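PDB 4LK4: VESB protease from Vibrio cholerae, which is a secreted serine protease of the trypsin-like S1 family that probably cleaves peptide bonds within protein substrates. Local coordinates for residues S15-A20 and L155-V160; N283-L288 and Y327-I332; H56-R61 and Q87-H92. The protein carries 1 engineered substitution. One frame throughout, in Å; residues are numbered along the deposited sequence.

Interaction 1 of 3, residues S15-A20 and L155-V160; sequences SNANSA and LQEVDV
The side-chain amides of N16 and Q156 cross with their planes 81° apart, joined by a bond that lies in the plane of each. Q156 NE2 lies in the carbonyl plane of N16 and donates to a lone pair of N16 OD1 at 2.6 Å, while N16 OD1 lies in the amide plane of Q156. The bend of the Q156 chain at its second torsion folds the amide back against the S15-N16 peptide, bringing Q156 OE1 to 3.2 Å from S15 C. Q156 NE2 has a second acceptor in I154 O, so two bonds fix the turn of this amide.

The backbones of the same residues form a short antiparallel ladder. S15 and E157 form a hydrogen-bonded pair, with S15 N donating to E157 O at 3.1 Å and E157 N to S15 O at 2.9 Å; N16 and Q156 follow as a non-hydrogen-bonded pair. One residue on, A17 N reaches L155 O at 2.7 Å in an almost straight bond (177°). A17, buried, points its methyl toward 155-160, where CB lies 3.7 Å from E157 CG and 4.0 Å from L155 CG. E157 has CG between its backbone N and carbonyl carbon (chi1 49°), which lays the chain alongside A17; its OE1 accepts a weak bond from W22 NE1.

This pairing joins the N-terminal strand 15-16 to the second barrel of the trypsin fold. Strand 156-162 also pairs antiparallel with strands 134-139 and 184-189, and Y73 ties both segments from outside the sheet, bonding to A17 O and to the backbone of L155.

Interaction 2 of 3, residues N283-L288 and Y327-I332; sequences NTFSSL and YDFELI
F285 and F329 form the dense part of this contact. F285 CE1 comes within 3.5 Å of F329 CD2, and the rings meet obliquely, with centroids 5.5 Å apart and planes inclined by 38°. F329 has its CG between the backbone N and the carbonyl carbon (chi1 56°), which sets its ring beside that of F285; L331 CD1 lies at the edge of the F329 ring, in its plane. The same L331 CD1 lies 4.1 Å from F285 CZ, so the F285 ring meets both residues at once. L288 continues the apolar row: its CD1 packs 3.9 Å from F329 CB, its CD2 lies 4.1 Å from Y327 CD1, and both methyls lie against D328 O, each at 3.7 Å. F329, L331 and Y327 are buried, and F268 meets the F329 ring edge-to-face.

The setting is the Ig-like domain, at the point where strand 278-283 leaves its neighbour, strand 324-335. N283 and L331 make a non-hydrogen-bonded antiparallel pair, after which the chain peels off into a loop. N283 OD1 accepts from F285 N, an Asx turn, while its ND2 bonds to Y280 OH.

On the other side of the strand, around T284 and E330, the contact is polar and its bonds are less regular. T284 N gives only a weak bond to E330 O, and the T284 side chain supplies the return bond: its OG1 accepts from E330 N at 2.8 Å, standing in for the carbonyl that a continuing strand would offer, although the bond is bent (134°). T284 CG2 rests 3.8 Å from E330 CB. Beyond CB the E330 chain leads away, and its carboxylate is held by T343 and R341; D328 likewise turns from the loop to a salt bridge with R345. S286 and S287 are exposed to solvent, and S287 OG bonds back to T284 O.

Interaction 3 of 3, residues H56-R61 and Q87-H92; sequences HCFDSR and QKIYRH
F58 and I89 mark the closest backbone approach, with CA atoms 8.6 Å apart, where a type I turn from F58 to R61 sits beside strand 82-91 without a ladder between them. Side chains bridge the gap. I89 places CD1 over one face of the F58 ring, 3.6 Å from its centroid, in a CH-pi contact; C57 CB lies over the opposite face, offset toward the rim.

R91 makes the polar half. Its chain bends at chi3 (104°), carrying the guanidinium to the turn beside F58 and D59, where R91 NH2 forms a salt bridge with D59 OD1 at 2.8 Å. The carboxylate and guanidinium planes stand 85° apart: D59 OD1 lies in the guanidinium plane, whereas R91 NH2 approaches it on the anti side, 31° out of the carboxylate plane. F58 O sits over one guanidinium face. Both ends of the bridge are shared, NH2 also donating to A55 O and OD1 also bonding to Y95 OH, which should hold R91 firmly.

H56, in the 3-10 segment just before the turn, probably corresponds to the catalytic histidine of S1 proteases; its ND1 bonds to D103 OD2. Strand 82-91 belongs to the first barrel, between strands 105-109 and 66-70. F58 also touches V107 of strand 105-109, while on strand 248-258 of the Ig-like domain Q252 NE2 bonds to R91 O and the backbone N of Y250 to Y90 OH.

Interactions 1 and 3 belong to the two barrels of the protease domain, their centres 26 Å apart and their nearest atoms about 14 Å apart; both segments of interaction 3 fall in sequence between those of interaction 1. Interaction 2 lies in the Ig-like domain, across the centre of the chain from interaction 1, with 45 Å between their centres. Interaction 3 is the intermediate one: about 8 Å separates its nearest atoms from those of interaction 2, and its strand touches the Ig-like domain. It also contains H56, paired with D103, and so probably contributes part of the catalytic centre, whereas interactions 1 and 2 are structural joins away from it.

Interaction 1 of 3, residues S15-A20 and L155-V160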
ATOM      1  N   SER A  15      -1.968  -1.639 -25.326  1.00 51.01           N
ATOM      2  CA  SER A  15      -2.533  -2.742 -26.062  1.00 49.49           C
ATOM      3  C   SER A  15      -3.145  -3.744 -25.085  1.00 45.96           C
ATOM      4  O   SER A  15      -2.659  -3.897 -23.975  1.00 42.59           O
ATOM      5  CB  SER A  15      -1.409  -3.388 -26.894  1.00 51.72           C
ATOM      6  OG  SER A  15      -1.743  -4.707 -27.299  1.00 53.24           O
ATOM      7  N   ASN A  16      -4.196  -4.436 -25.520  1.00 44.59           N
ATOM      8  CA  ASN A  16      -4.799  -5.465 -24.709  1.00 43.45           C
ATOM      9  C   ASN A  16      -3.701  -6.445 -24.259  1.00 45.06           C
ATOM     10  O   ASN A  16      -2.948  -6.935 -25.060  1.00 46.67           O
ATOM     11  CB  ASN A  16      -5.865  -6.235 -25.509  1.00 43.18           C
ATOM     12  CG  ASN A  16      -7.189  -5.476 -25.685  1.00 41.72           C
ATOM     13  OD1 ASN A  16      -7.434  -4.390 -25.140  1.00 38.49           O
ATOM     14  ND2 ASN A  16      -8.069  -6.087 -26.465  1.00 42.92           N
ATOM     15  N   ALA A  17      -3.571  -6.697 -22.971  1.00 46.13           N
ATOM     16  CA  ALA A  17      -2.521  -7.597 -22.507  1.00 48.64           C
ATOM     17  C   ALA A  17      -2.821  -9.065 -22.855  1.00 52.63           C
ATOM     18  O   ALA A  17      -3.954  -9.416 -23.166  1.00 50.78           O
ATOM     19  CB  ALA A  17      -2.326  -7.439 -21.012  1.00 46.24           C
ATOM     20  N   ASN A  18      -1.785  -9.900 -22.799  1.00 57.88           N
ATOM     21  CA  ASN A  18      -1.938 -11.351 -22.800  1.00 62.81           C
ATOM     22  C   ASN A  18      -2.026 -11.816 -21.342  1.00 61.77           C
ATOM     23  O   ASN A  18      -1.081 -11.615 -20.588  1.00 60.35           O
ATOM     24  CB  ASN A  18      -0.731 -11.982 -23.489  1.00 69.31           C
ATOM     25  CG  ASN A  18      -0.712 -13.492 -23.370  1.00 78.29           C
ATOM     26  OD1 ASN A  18      -1.653 -14.118 -22.852  1.00 81.50           O
ATOM     27  ND2 ASN A  18       0.367 -14.098 -23.858  1.00 84.41           N
ATOM     28  N   SER A  19      -3.144 -12.432 -20.956  1.00 60.99           N
ATOM     29  CA  SER A  19      -3.487 -12.630 -19.522  1.00 62.15           C
ATOM     30  C   SER A  19      -2.616 -13.619 -18.774  1.00 62.52           C
ATOM     31  O   SER A  19      -2.475 -13.534 -17.543  1.00 61.86           O
ATOM     32  CB  SER A  19      -4.935 -13.102 -19.353  1.00 63.57           C
ATOM     33  OG  SER A  19      -5.061 -14.466 -19.721  1.00 67.73           O
ATOM     34  N   ALA A  20      -2.087 -14.577 -19.521  1.00 61.14           N
ATOM     35  CA  ALA A  20      -1.189 -15.552 -18.989  1.00 63.22           C
ATOM     36  C   ALA A  20       0.119 -14.900 -18.565  1.00 63.58           C
ATOM     37  O   ALA A  20       0.856 -15.500 -17.776  1.00 66.80           O
ATOM     38  CB  ALA A  20      -0.930 -16.634 -20.023  1.00 66.99           C
ATOM     39  N   LEU A 155      -7.568  -5.720 -19.520  1.00 43.51           N
ATOM     40  CA  LEU A 155      -6.257  -5.338 -19.025  1.00 43.12           C
ATOM     41  C   LEU A 155      -5.347  -4.908 -20.174  1.00 43.68           C
ATOM     42  O   LEU A 155      -5.195  -5.613 -21.151  1.00 44.77           O
ATOM     43  CB  LEU A 155      -5.653  -6.510 -18.244  1.00 44.01           C
ATOM     44  CG  LEU A 155      -4.260  -6.324 -17.656  1.00 43.74           C
ATOM     45  CD1 LEU A 155      -4.267  -5.243 -16.581  1.00 42.78           C
ATOM     46  CD2 LEU A 155      -3.749  -7.642 -17.112  1.00 45.54           C
ATOM     47  N   GLN A 156      -4.795  -3.712 -20.060  1.00 43.62           N
ATOM     48  CA  GLN A 156      -3.827  -3.200 -21.009  1.00 44.87           C
ATOM     49  C   GLN A 156      -2.385  -3.256 -20.472  1.00 44.70           C
ATOM     50  O   GLN A 156      -2.142  -3.284 -19.259  1.00 43.70           O
ATOM     51  CB  GLN A 156      -4.102  -1.746 -21.300  1.00 45.67           C
ATOM     52  CG  GLN A 156      -5.517  -1.385 -21.706  1.00 46.86           C
ATOM     53  CD  GLN A 156      -5.789  -1.886 -23.076  1.00 49.17           C
ATOM     54  OE1 GLN A 156      -5.163  -1.458 -24.053  1.00 51.20           O
ATOM     55  NE2 GLN A 156      -6.638  -2.880 -23.154  1.00 50.21           N
ATOM     56  N   GLU A 157      -1.427  -3.234 -21.392  1.00 45.92           N
ATOM     57  CA  GLU A 157      -0.033  -3.077 -21.045  1.00 46.10           C
ATOM     58  C   GLU A 157       0.620  -2.084 -21.997  1.00 47.28           C
ATOM     59  O   GLU A 157       0.084  -1.803 -23.050  1.00 48.91           O
ATOM     60  CB  GLU A 157       0.699  -4.424 -21.029  1.00 47.13           C
ATOM     61  CG  GLU A 157       0.496  -5.307 -22.254  1.00 49.63           C
ATOM     62  CD  GLU A 157       1.399  -6.534 -22.277  1.00 51.68           C
ATOM     63  OE1 GLU A 157       2.347  -6.573 -21.473  1.00 51.83           O
ATOM     64  OE2 GLU A 157       1.185  -7.465 -23.089  1.00 54.19           O
ATOM     65  N   VAL A 158       1.747  -1.517 -21.600  1.00 47.22           N
ATOM     66  CA  VAL A 158       2.521  -0.643 -22.469  1.00 48.95           C
ATOM     67  C   VAL A 158       3.967  -0.568 -21.987  1.00 49.21           C
ATOM     68  O   VAL A 158       4.258  -0.698 -20.787  1.00 48.24           O
ATOM     69  CB  VAL A 158       1.903   0.764 -22.521  1.00 49.58           C
ATOM     70  CG1 VAL A 158       1.950   1.429 -21.157  1.00 48.53           C
ATOM     71  CG2 VAL A 158       2.567   1.636 -23.590  1.00 51.98           C
ATOM     72  N   ASP A 159       4.884  -0.367 -22.908  1.00 51.55           N
ATOM     73  CA  ASP A 159       6.268  -0.201 -22.524  1.00 52.19           C
ATOM     74  C   ASP A 159       6.597   1.263 -22.304  1.00 52.72           C
ATOM     75  O   ASP A 159       6.050   2.143 -22.954  1.00 53.89           O
ATOM     76  CB  ASP A 159       7.198  -0.839 -23.540  1.00 54.79           C
ATOM     77  CG  ASP A 159       7.295  -2.362 -23.365  1.00 55.76           C
ATOM     78  OD1 ASP A 159       6.922  -2.883 -22.277  1.00 55.24           O
ATOM     79  OD2 ASP A 159       7.780  -3.040 -24.297  1.00 58.59           O
ATOM     80  N   VAL A 160       7.481   1.489 -21.342  1.00 52.10           N
ATOM     81  CA  VAL A 160       7.969   2.797 -21.005  1.00 53.66           C
ATOM     82  C   VAL A 160       9.442   2.649 -20.711  1.00 54.26           C
ATOM     83  O   VAL A 160       9.886   1.578 -20.328  1.00 52.63           O
ATOM     84  CB  VAL A 160       7.250   3.351 -19.754  1.00 52.90           C
ATOM     85  CG1 VAL A 160       5.776   3.532 -20.027  1.00 53.23           C
ATOM     86  CG2 VAL A 160       7.420   2.435 -18.564  1.00 50.90           C
TER

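Interaction 2 of 3, residues N283-L288 and Y327-I332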
ATOM      1  N   ASN A 283       6.492  -1.311  23.903  1.00 70.69           N
ATOM      2  CA  ASN A 283       5.745  -0.294  23.203  1.00 68.19           C
ATOM      3  C   ASN A 283       6.466   1.032  23.309  1.00 69.48           C
ATOM      4  O   ASN A 283       7.467   1.109  23.969  1.00 73.29           O
ATOM      5  CB  ASN A 283       4.355  -0.189  23.761  1.00 66.07           C
ATOM      6  CG  ASN A 283       4.363   0.100  25.224  1.00 69.47           C
ATOM      7  OD1 ASN A 283       4.781   1.173  25.652  1.00 70.66           O
ATOM      8  ND2 ASN A 283       3.889  -0.848  26.006  1.00 70.05           N
ATOM      9  N   THR A 284       5.971   2.055  22.622  1.00 68.93           N
ATOM     10  CA  THR A 284       6.609   3.374  22.601  1.00 69.13           C
ATOM     11  C   THR A 284       5.744   4.423  23.287  1.00 71.19           C
ATOM     12  O   THR A 284       5.920   5.619  23.068  1.00 72.38           O
ATOM     13  CB  THR A 284       6.881   3.823  21.156  1.00 67.57           C
ATOM     14  OG1 THR A 284       5.708   3.624  20.353  1.00 62.56           O
ATOM     15  CG2 THR A 284       8.029   3.015  20.574  1.00 68.47           C
ATOM     16  N   PHE A 285       4.811   3.974  24.119  1.00 71.96           N
ATOM     17  CA  PHE A 285       3.902   4.893  24.799  1.00 76.43           C
ATOM     18  C   PHE A 285       4.617   5.971  25.606  1.00 80.04           C
ATOM     19  O   PHE A 285       4.175   7.116  25.593  1.00 81.09           O
ATOM     20  CB  PHE A 285       2.949   4.136  25.720  1.00 75.81           C
ATOM     21  CG  PHE A 285       1.968   3.270  24.994  1.00 72.77           C
ATOM     22  CD1 PHE A 285       1.331   3.722  23.843  1.00 69.71           C
ATOM     23  CD2 PHE A 285       1.658   2.007  25.477  1.00 72.73           C
ATOM     24  CE1 PHE A 285       0.404   2.927  23.187  1.00 67.02           C
ATOM     25  CE2 PHE A 285       0.730   1.208  24.824  1.00 71.55           C
ATOM     26  CZ  PHE A 285       0.102   1.671  23.671  1.00 67.57           C
ATOM     27  N   SER A 286       5.711   5.603  26.284  1.00 83.33           N
ATOM     28  CA  SER A 286       6.581   6.565  26.997  1.00 88.09           C
ATOM     29  C   SER A 286       6.951   7.793  26.177  1.00 88.03           C
ATOM     30  O   SER A 286       6.865   8.914  26.653  1.00 89.26           O
ATOM     31  CB  SER A 286       7.891   5.890  27.405  1.00 92.34           C
ATOM     32  OG  SER A 286       7.685   5.024  28.500  1.00 95.96           O
ATOM     33  N   SER A 287       7.387   7.562  24.943  1.00 86.10           N
ATOM     34  CA  SER A 287       7.873   8.643  24.088  1.00 87.18           C
ATOM     35  C   SER A 287       6.834   9.734  23.770  1.00 86.69           C
ATOM     36  O   SER A 287       7.224  10.830  23.385  1.00 91.12           O
ATOM     37  CB  SER A 287       8.427   8.071  22.775  1.00 84.73           C
ATOM     38  OG  SER A 287       7.369   7.597  21.953  1.00 80.22           O
ATOM     39  N   LEU A 288       5.537   9.451  23.913  1.00 82.44           N
ATOM     40  CA  LEU A 288       4.500  10.427  23.554  1.00 80.70           C
ATOM     41  C   LEU A 288       4.211  11.419  24.681  1.00 85.13           C
ATOM     42  O   LEU A 288       4.498  11.122  25.853  1.00 87.80           O
ATOM     43  CB  LEU A 288       3.217   9.701  23.150  1.00 77.58           C
ATOM     44  CG  LEU A 288       3.357   8.918  21.844  1.00 74.35           C
ATOM     45  CD1 LEU A 288       2.111   8.083  21.601  1.00 72.38           C
ATOM     46  CD2 LEU A 288       3.640   9.864  20.680  1.00 74.62           C
ATOM     47  N   TYR A 327      -0.604  11.405  16.740  1.00 62.75           N
ATOM     48  CA  TYR A 327       0.293  10.600  17.564  1.00 62.97           C
ATOM     49  C   TYR A 327       0.430   9.183  17.044  1.00 58.16           C
ATOM     50  O   TYR A 327      -0.558   8.483  16.868  1.00 56.83           O
ATOM     51  CB  TYR A 327      -0.172  10.550  19.022  1.00 65.29           C
ATOM     52  CG  TYR A 327      -0.231  11.879  19.706  1.00 69.79           C
ATOM     53  CD1 TYR A 327       0.869  12.727  19.721  1.00 74.19           C
ATOM     54  CD2 TYR A 327      -1.376  12.284  20.380  1.00 71.44           C
ATOM     55  CE1 TYR A 327       0.823  13.952  20.390  1.00 76.54           C
ATOM     56  CE2 TYR A 327      -1.427  13.500  21.038  1.00 74.73           C
ATOM     57  CZ  TYR A 327      -0.334  14.335  21.032  1.00 76.82           C
ATOM     58  OH  TYR A 327      -0.397  15.548  21.689  1.00 82.13           O
ATOM     59  N   ASP A 328       1.676   8.777  16.862  1.00 56.75           N
ATOM     60  CA  ASP A 328       2.041   7.446  16.432  1.00 54.74           C
ATOM     61  C   ASP A 328       2.618   6.640  17.567  1.00 55.27           C
ATOM     62  O   ASP A 328       3.498   7.100  18.279  1.00 56.76           O
ATOM     63  CB  ASP A 328       3.082   7.563  15.326  1.00 54.84           C
ATOM     64  CG  ASP A 328       2.504   8.187  14.064  1.00 54.94           C
ATOM     65  OD1 ASP A 328       1.263   8.337  14.023  1.00 55.06           O
ATOM     66  OD2 ASP A 328       3.253   8.517  13.119  1.00 55.25           O
ATOM     67  N   PHE A 329       2.120   5.432  17.736  1.00 54.81           N
ATOM     68  CA  PHE A 329       2.645   4.536  18.752  1.00 56.52           C
ATOM     69  C   PHE A 329       2.814   3.131  18.181  1.00 55.93           C
ATOM     70  O   PHE A 329       2.141   2.735  17.230  1.00 55.80           O
ATOM     71  CB  PHE A 329       1.731   4.509  19.976  1.00 57.71           C
ATOM     72  CG  PHE A 329       0.322   4.137  19.652  1.00 57.77           C
ATOM     73  CD1 PHE A 329      -0.576   5.096  19.233  1.00 58.10           C
ATOM     74  CD2 PHE A 329      -0.092   2.822  19.735  1.00 57.86           C
ATOM     75  CE1 PHE A 329      -1.872   4.751  18.911  1.00 58.85           C
ATOM     76  CE2 PHE A 329      -1.383   2.468  19.430  1.00 57.88           C
ATOM     77  CZ  PHE A 329      -2.278   3.434  19.007  1.00 58.57           C
ATOM     78  N   GLU A 330       3.695   2.386  18.814  1.00 57.41           N
ATOM     79  CA  GLU A 330       4.223   1.161  18.303  1.00 58.80           C
ATOM     80  C   GLU A 330       4.084   0.084  19.370  1.00 60.20           C
ATOM     81  O   GLU A 330       4.480   0.292  20.532  1.00 62.52           O
ATOM     82  CB  GLU A 330       5.698   1.405  18.005  1.00 61.81           C
ATOM     83  CG  GLU A 330       6.373   0.368  17.145  1.00 63.80           C
ATOM     84  CD  GLU A 330       7.501   0.965  16.289  1.00 66.53           C
ATOM     85  OE1 GLU A 330       8.684   0.802  16.665  1.00 70.16           O
ATOM     86  OE2 GLU A 330       7.200   1.606  15.244  1.00 64.72           O
ATOM     87  N   LEU A 331       3.518  -1.054  18.999  1.00 59.42           N
ATOM     88  CA  LEU A 331       3.551  -2.216  19.873  1.00 62.05           C
ATOM     89  C   LEU A 331       4.539  -3.201  19.274  1.00 61.16           C
ATOM     90  O   LEU A 331       4.494  -3.466  18.087  1.00 57.74           O
ATOM     91  CB  LEU A 331       2.180  -2.871  20.011  1.00 63.84           C
ATOM     92  CG  LEU A 331       1.155  -2.278  20.976  1.00 67.62           C
ATOM     93  CD1 LEU A 331       0.630  -0.934  20.494  1.00 67.72           C
ATOM     94  CD2 LEU A 331       0.001  -3.266  21.116  1.00 69.13           C
ATOM     95  N   ILE A 332       5.405  -3.753  20.120  1.00 63.38           N
ATOM     96  CA  ILE A 332       6.462  -4.658  19.706  1.00 63.68           C
ATOM     97  C   ILE A 332       6.235  -6.053  20.285  1.00 64.27           C
ATOM     98  O   ILE A 332       5.940  -6.202  21.484  1.00 65.61           O
ATOM     99  CB  ILE A 332       7.803  -4.177  20.251  1.00 67.18           C
ATOM    100  CG1 ILE A 332       7.979  -2.679  20.029  1.00 67.13           C
ATOM    101  CG2 ILE A 332       8.928  -4.941  19.590  1.00 69.09           C
ATOM    102  CD1 ILE A 332       9.129  -2.098  20.827  1.00 70.17           C
TER

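Interaction 3 of 3, residues H56-R61 and Q87-H92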
ATOM      1  N   HIS A  56      -2.711   6.549  -2.318  1.00 42.98           N
ATOM      2  CA  HIS A  56      -3.750   7.524  -2.625  1.00 45.72           C
ATOM      3  C   HIS A  56      -5.041   6.918  -3.208  1.00 45.81           C
ATOM      4  O   HIS A  56      -6.063   7.571  -3.204  1.00 48.56           O
ATOM      5  CB  HIS A  56      -3.226   8.639  -3.514  1.00 45.81           C
ATOM      6  CG  HIS A  56      -3.224   8.297  -4.952  1.00 45.78           C
ATOM      7  ND1 HIS A  56      -2.107   7.806  -5.590  1.00 45.42           N
ATOM      8  CD2 HIS A  56      -4.193   8.395  -5.893  1.00 45.46           C
ATOM      9  CE1 HIS A  56      -2.387   7.612  -6.862  1.00 44.97           C
ATOM     10  NE2 HIS A  56      -3.646   7.960  -7.072  1.00 45.80           N
ATOM     11  N   CYS A  57      -5.006   5.678  -3.679  1.00 45.95           N
ATOM     12  CA  CYS A  57      -6.233   4.936  -4.026  1.00 46.49           C
ATOM     13  C   CYS A  57      -7.245   4.903  -2.871  1.00 46.55           C
ATOM     14  O   CYS A  57      -8.439   4.650  -3.085  1.00 46.76           O
ATOM     15  CB  CYS A  57      -5.881   3.496  -4.405  1.00 46.99           C
ATOM     16  SG  CYS A  57      -4.893   3.375  -5.918  1.00 50.37           S
ATOM     17  N   PHE A  58      -6.775   5.113  -1.641  1.00 46.29           N
ATOM     18  CA  PHE A  58      -7.652   5.052  -0.489  1.00 47.16           C
ATOM     19  C   PHE A  58      -7.823   6.373   0.232  1.00 49.25           C
ATOM     20  O   PHE A  58      -8.342   6.375   1.321  1.00 49.23           O
ATOM     21  CB  PHE A  58      -7.169   3.962   0.473  1.00 46.77           C
ATOM     22  CG  PHE A  58      -6.947   2.650  -0.190  1.00 46.53           C
ATOM     23  CD1 PHE A  58      -8.009   1.886  -0.573  1.00 47.02           C
ATOM     24  CD2 PHE A  58      -5.687   2.198  -0.448  1.00 48.13           C
ATOM     25  CE1 PHE A  58      -7.835   0.691  -1.201  1.00 47.21           C
ATOM     26  CE2 PHE A  58      -5.498   1.004  -1.078  1.00 49.07           C
ATOM     27  CZ  PHE A  58      -6.582   0.254  -1.480  1.00 48.16           C
ATOM     28  N   ASP A  59      -7.444   7.501  -0.377  1.00 52.52           N
ATOM     29  CA  ASP A  59      -7.666   8.817   0.268  1.00 54.47           C
ATOM     30  C   ASP A  59      -9.091   8.914   0.825  1.00 56.33           C
ATOM     31  O   ASP A  59      -9.309   9.416   1.944  1.00 60.22           O
ATOM     32  CB  ASP A  59      -7.428   9.990  -0.701  1.00 55.85           C
ATOM     33  CG  ASP A  59      -5.936  10.255  -1.009  1.00 55.28           C
ATOM     34  OD1 ASP A  59      -5.053   9.976  -0.174  1.00 52.48           O
ATOM     35  OD2 ASP A  59      -5.656  10.787  -2.113  1.00 58.42           O
ATOM     36  N   SER A  60     -10.064   8.392   0.089  1.00 57.58           N
ATOM     37  CA  SER A  60     -11.476   8.569   0.480  1.00 63.56           C
ATOM     38  C   SER A  60     -12.269   7.275   0.632  1.00 59.40           C
ATOM     39  O   SER A  60     -13.483   7.263   0.443  1.00 61.14           O
ATOM     40  CB  SER A  60     -12.148   9.467  -0.566  1.00 70.21           C
ATOM     41  OG  SER A  60     -11.514  10.741  -0.650  1.00 76.38           O
ATOM     42  N   ARG A  61     -11.578   6.192   0.963  1.00 55.80           N
ATOM     43  CA  ARG A  61     -12.167   4.863   1.028  1.00 55.26           C
ATOM     44  C   ARG A  61     -11.533   4.123   2.164  1.00 55.64           C
ATOM     45  O   ARG A  61     -10.380   4.396   2.518  1.00 55.28           O
ATOM     46  CB  ARG A  61     -11.812   4.035  -0.194  1.00 53.88           C
ATOM     47  CG  ARG A  61     -12.179   4.615  -1.530  1.00 55.61           C
ATOM     48  CD  ARG A  61     -11.652   3.739  -2.657  1.00 54.75           C
ATOM     49  NE  ARG A  61     -11.653   4.494  -3.909  1.00 55.11           N
ATOM     50  CZ  ARG A  61     -12.654   4.497  -4.776  1.00 58.53           C
ATOM     51  NH1 ARG A  61     -13.741   3.747  -4.574  1.00 60.45           N
ATOM     52  NH2 ARG A  61     -12.562   5.239  -5.876  1.00 62.28           N
ATOM     53  N   GLN A  87      -9.879  -6.640   4.196  1.00 50.83           N
ATOM     54  CA  GLN A  87     -10.226  -6.493   5.597  1.00 54.16           C
ATOM     55  C   GLN A  87      -9.389  -5.440   6.304  1.00 53.67           C
ATOM     56  O   GLN A  87      -9.908  -4.779   7.203  1.00 58.17           O
ATOM     57  CB  GLN A  87     -10.230  -7.830   6.349  1.00 57.95           C
ATOM     58  CG  GLN A  87      -8.899  -8.293   6.898  1.00 59.69           C
ATOM     59  CD  GLN A  87      -9.020  -9.594   7.686  1.00 62.80           C
ATOM     60  OE1 GLN A  87     -10.124 -10.125   7.873  1.00 62.95           O
ATOM     61  NE2 GLN A  87      -7.874 -10.118   8.147  1.00 62.17           N
ATOM     62  N   LYS A  88      -8.129  -5.252   5.915  1.00 50.56           N
ATOM     63  CA  LYS A  88      -7.349  -4.121   6.427  1.00 49.52           C
ATOM     64  C   LYS A  88      -6.528  -3.425   5.348  1.00 46.62           C
ATOM     65  O   LYS A  88      -6.097  -4.026   4.371  1.00 46.57           O
ATOM     66  CB  LYS A  88      -6.427  -4.586   7.572  1.00 51.77           C
ATOM     67  CG  LYS A  88      -7.146  -5.033   8.847  1.00 53.72           C
ATOM     68  CD  LYS A  88      -7.448  -3.853   9.761  1.00 56.26           C
ATOM     69  CE  LYS A  88      -8.579  -4.099  10.785  1.00 58.78           C
ATOM     70  NZ  LYS A  88      -8.680  -5.481  11.321  1.00 59.34           N
ATOM     71  N   ILE A  89      -6.295  -2.146   5.558  1.00 45.33           N
ATOM     72  CA  ILE A  89      -5.433  -1.351   4.732  1.00 44.72           C
ATOM     73  C   ILE A  89      -4.303  -0.750   5.594  1.00 44.45           C
ATOM     74  O   ILE A  89      -4.552  -0.222   6.669  1.00 44.74           O
ATOM     75  CB  ILE A  89      -6.250  -0.283   3.989  1.00 45.68           C
ATOM     76  CG1 ILE A  89      -7.100  -0.985   2.910  1.00 48.31           C
ATOM     77  CG2 ILE A  89      -5.331   0.710   3.274  1.00 45.01           C
ATOM     78  CD1 ILE A  89      -8.062  -0.092   2.144  1.00 48.28           C
ATOM     79  N   TYR A  90      -3.062  -0.892   5.131  1.00 43.25           N
ATOM     80  CA  TYR A  90      -1.925  -0.223   5.746  1.00 44.99           C
ATOM     81  C   TYR A  90      -1.370   0.763   4.737  1.00 44.81           C
ATOM     82  O   TYR A  90      -0.990   0.370   3.645  1.00 45.86           O
ATOM     83  CB  TYR A  90      -0.846  -1.232   6.183  1.00 44.88           C
ATOM     84  CG  TYR A  90      -1.444  -2.322   7.015  1.00 46.16           C
ATOM     85  CD1 TYR A  90      -1.959  -3.463   6.442  1.00 46.47           C
ATOM     86  CD2 TYR A  90      -1.555  -2.183   8.366  1.00 47.31           C
ATOM     87  CE1 TYR A  90      -2.561  -4.446   7.210  1.00 47.47           C
ATOM     88  CE2 TYR A  90      -2.115  -3.167   9.143  1.00 48.92           C
ATOM     89  CZ  TYR A  90      -2.636  -4.295   8.563  1.00 48.93           C
ATOM     90  OH  TYR A  90      -3.228  -5.258   9.378  1.00 50.55           O
ATOM     91  N   ARG A  91      -1.359   2.043   5.076  1.00 45.20           N
ATOM     92  CA  ARG A  91      -0.725   3.031   4.219  1.00 45.33           C
ATOM     93  C   ARG A  91       0.556   3.505   4.844  1.00 45.22           C
ATOM     94  O   ARG A  91       0.705   3.461   6.054  1.00 46.68           O
ATOM     95  CB  ARG A  91      -1.642   4.225   4.051  1.00 47.51           C
ATOM     96  CG  ARG A  91      -2.993   3.888   3.449  1.00 48.03           C
ATOM     97  CD  ARG A  91      -3.955   5.023   3.754  1.00 51.80           C
ATOM     98  NE  ARG A  91      -4.173   5.841   2.584  1.00 54.93           N
ATOM     99  CZ  ARG A  91      -4.472   7.137   2.578  1.00 56.77           C
ATOM    100  NH1 ARG A  91      -4.561   7.848   3.701  1.00 56.80           N
ATOM    101  NH2 ARG A  91      -4.666   7.730   1.399  1.00 57.27           N
ATOM    102  N   HIS A  92       1.487   4.001   4.046  1.00 44.37           N
ATOM    103  CA  HIS A  92       2.706   4.517   4.627  1.00 44.37           C
ATOM    104  C   HIS A  92       2.361   5.672   5.540  1.00 45.31           C
ATOM    105  O   HIS A  92       1.600   6.542   5.171  1.00 45.35           O
ATOM    106  CB  HIS A  92       3.683   4.971   3.570  1.00 43.65           C
ATOM    107  CG  HIS A  92       5.098   4.933   4.038  1.00 44.55           C
ATOM    108  ND1 HIS A  92       5.636   5.916   4.833  1.00 46.28           N
ATOM    109  CD2 HIS A  92       6.075   4.011   3.869  1.00 45.06           C
ATOM    110  CE1 HIS A  92       6.889   5.620   5.118  1.00 46.83           C
ATOM    111  NE2 HIS A  92       7.182   4.467   4.546  1.00 46.50           N
TER